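Local coordinates for protein PrgZ (Enterococcus faecalis, PDB 4FAJ) that serves as an extracellular, membrane-anchored pheromone receptor of the solute-binding protein 5 family, binding peptide and probably assisting its transport, at residues 162-170 against 178-186. Residues are numbered along the deposited sequence; the frame is centred on the assembly and turned at random.
Sequences FSAIKNAKE and KDTLAVKSI
Chi1 of -62° sets CG2 of Ile165 anti to its backbone N, and chi1 of -169° does the same for CG of Leu181, which, with the next torsion, brings its terminal methyl CD1 back near 162-170 although its CB points away. Ile165 CG2 thereby lies 3.7 Å from Leu181 CD1 and 4.0 Å from Val183 CG2, while Ala168 CB approaches the same Leu181 methyl from the first helical turn. Branched aliphatic residues suit this buried side because they fill it without needing polar partners. The methyl of Ala182 is small enough to bring the backbones close, its CB lying 3.5 Å from Lys166 CB. Beside it, Ala182 N donates to Lys166 O (3.2 Å). Asn167 supplies a second bond: its ND2 reaches Thr180 O at 2.8 Å, nearly in its own amide plane, and its OD1 accepts from Gln176, fixing the amide's rotation. Asparagine also suits the positive phi (76°) required at the third position of the type II turn from Ile165 to Ala168. Thr180 turns its OG1 to Ala177 O and Gln176, and the long, bent chain of Lys166 carries NZ to a salt bridge with Glu194. The contact thus ties together the two ends of the excursion that carries helix 168-172, where strand 183-186 begins at the edge of an antiparallel sheet; strand 190-194 bonds to Lys166 and Ala182 alike, and helix 139-150 packs against Val183 through Trp146.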
# COMPACT_ATOMS: atom_id res chain seq x y z
N PHE A 162 4.51 12.64 5.86
CA PHE A 162 4.98 13.56 6.90
C PHE A 162 4.56 15.01 6.66
O PHE A 162 4.90 15.89 7.46
CB PHE A 162 6.51 13.45 7.03
CG PHE A 162 6.95 12.17 7.69
CD1 PHE A 162 6.93 10.98 6.99
CD2 PHE A 162 7.32 12.15 9.02
CE1 PHE A 162 7.31 9.79 7.60
CE2 PHE A 162 7.70 10.96 9.64
CZ PHE A 162 7.69 9.79 8.93
N SER A 163 3.79 15.26 5.60
CA SER A 163 3.46 16.63 5.16
C SER A 163 2.66 17.43 6.16
O SER A 163 2.77 18.65 6.18
CB SER A 163 2.70 16.60 3.83
OG SER A 163 3.49 15.96 2.84
N ALA A 164 1.89 16.75 7.00
CA ALA A 164 1.12 17.42 8.07
C ALA A 164 1.97 18.12 9.13
O ALA A 164 1.52 19.08 9.76
CB ALA A 164 0.19 16.41 8.74
N ILE A 165 3.21 17.67 9.31
CA ILE A 165 4.07 18.18 10.38
C ILE A 165 4.70 19.50 9.96
O ILE A 165 5.16 19.64 8.82
CB ILE A 165 5.18 17.16 10.73
CG1 ILE A 165 4.56 15.86 11.26
CG2 ILE A 165 6.17 17.73 11.76
CD1 ILE A 165 5.56 14.73 11.48
N LYS A 166 4.74 20.46 10.88
CA LYS A 166 5.31 21.77 10.60
C LYS A 166 6.74 21.65 10.06
O LYS A 166 7.55 20.85 10.56
CB LYS A 166 5.29 22.67 11.83
CG LYS A 166 5.45 24.16 11.51
CD LYS A 166 6.21 24.92 12.59
CE LYS A 166 5.54 24.85 13.94
NZ LYS A 166 6.10 25.82 14.93
N ASN A 167 7.01 22.43 9.01
CA ASN A 167 8.30 22.48 8.32
C ASN A 167 8.60 21.32 7.38
O ASN A 167 9.58 21.37 6.64
CB ASN A 167 9.47 22.71 9.29
CG ASN A 167 9.40 24.06 9.98
OD1 ASN A 167 8.93 25.03 9.39
ND2 ASN A 167 9.85 24.13 11.22
N ALA A 168 7.77 20.28 7.37
CA ALA A 168 7.98 19.15 6.46
C ALA A 168 7.94 19.61 5.00
O ALA A 168 8.69 19.10 4.17
CB ALA A 168 6.96 18.05 6.69
N LYS A 169 7.08 20.59 4.71
CA LYS A 169 6.96 21.21 3.38
C LYS A 169 8.21 22.03 3.05
O LYS A 169 8.72 21.95 1.94
CB LYS A 169 5.70 22.10 3.29
CG LYS A 169 5.57 22.89 1.96
CD LYS A 169 4.27 23.72 1.87
CE LYS A 169 4.18 24.43 0.51
NZ LYS A 169 2.84 25.05 0.22
N GLU A 170 8.67 22.83 4.01
CA GLU A 170 9.83 23.71 3.79
C GLU A 170 11.14 22.91 3.67
O GLU A 170 12.12 23.40 3.11
CB GLU A 170 9.95 24.73 4.93
CG GLU A 170 8.91 25.86 4.86
CD GLU A 170 7.50 25.45 5.29
OE1 GLU A 170 7.25 24.25 5.55
OE2 GLU A 170 6.63 26.35 5.36
N LYS A 178 16.69 19.53 7.71
CA LYS A 178 15.86 18.50 8.33
C LYS A 178 15.70 18.66 9.86
O LYS A 178 14.71 18.19 10.43
CB LYS A 178 16.40 17.10 8.01
CG LYS A 178 17.56 16.65 8.90
CD LYS A 178 18.23 15.38 8.41
CE LYS A 178 19.24 14.88 9.45
NZ LYS A 178 20.45 14.29 8.82
N ASP A 179 16.65 19.33 10.51
CA ASP A 179 16.56 19.56 11.96
C ASP A 179 15.42 20.52 12.35
O ASP A 179 15.07 20.62 13.52
CB ASP A 179 17.88 20.08 12.53
CG ASP A 179 18.28 21.43 11.96
OD1 ASP A 179 18.30 21.58 10.72
OD2 ASP A 179 18.57 22.35 12.74
N THR A 180 14.84 21.21 11.36
CA THR A 180 13.71 22.10 11.60
C THR A 180 12.37 21.36 11.70
O THR A 180 11.37 21.97 12.05
CB THR A 180 13.62 23.21 10.50
OG1 THR A 180 13.31 22.62 9.24
CG2 THR A 180 14.93 24.00 10.39
N LEU A 181 12.34 20.06 11.38
CA LEU A 181 11.08 19.29 11.50
C LEU A 181 10.53 19.47 12.92
O LEU A 181 11.26 19.31 13.90
CB LEU A 181 11.32 17.81 11.19
CG LEU A 181 10.08 16.92 11.02
CD1 LEU A 181 9.28 17.31 9.78
CD2 LEU A 181 10.47 15.45 10.95
N ALA A 182 9.25 19.83 13.03
CA ALA A 182 8.67 20.21 14.33
C ALA A 182 8.32 18.98 15.16
O ALA A 182 7.15 18.73 15.46
CB ALA A 182 7.45 21.12 14.13
N VAL A 183 9.36 18.21 15.48
CA VAL A 183 9.28 17.06 16.35
C VAL A 183 10.45 17.15 17.32
O VAL A 183 11.58 17.38 16.89
CB VAL A 183 9.37 15.75 15.56
CG1 VAL A 183 9.32 14.55 16.51
CG2 VAL A 183 8.25 15.67 14.51
N LYS A 184 10.19 17.00 18.62
CA LYS A 184 11.27 17.04 19.60
C LYS A 184 11.06 16.07 20.77
O LYS A 184 9.92 15.75 21.13
CB LYS A 184 11.47 18.46 20.13
CG LYS A 184 10.43 18.92 21.16
CD LYS A 184 10.67 20.36 21.59
CE LYS A 184 9.64 20.80 22.62
NZ LYS A 184 9.96 22.14 23.20
N SER A 185 12.17 15.62 21.36
CA SER A 185 12.14 14.86 22.60
C SER A 185 12.16 15.81 23.79
O SER A 185 12.75 16.89 23.74
CB SER A 185 13.34 13.92 22.69
OG SER A 185 14.55 14.63 22.48
N ILE A 186 11.49 15.40 24.86
CA ILE A 186 11.60 16.03 26.17
C ILE A 186 11.99 14.90 27.11
O ILE A 186 11.18 14.02 27.41
CB ILE A 186 10.26 16.68 26.61
CG1 ILE A 186 9.76 17.66 25.56
CG2 ILE A 186 10.43 17.39 27.95
CD1 ILE A 186 8.32 18.06 25.73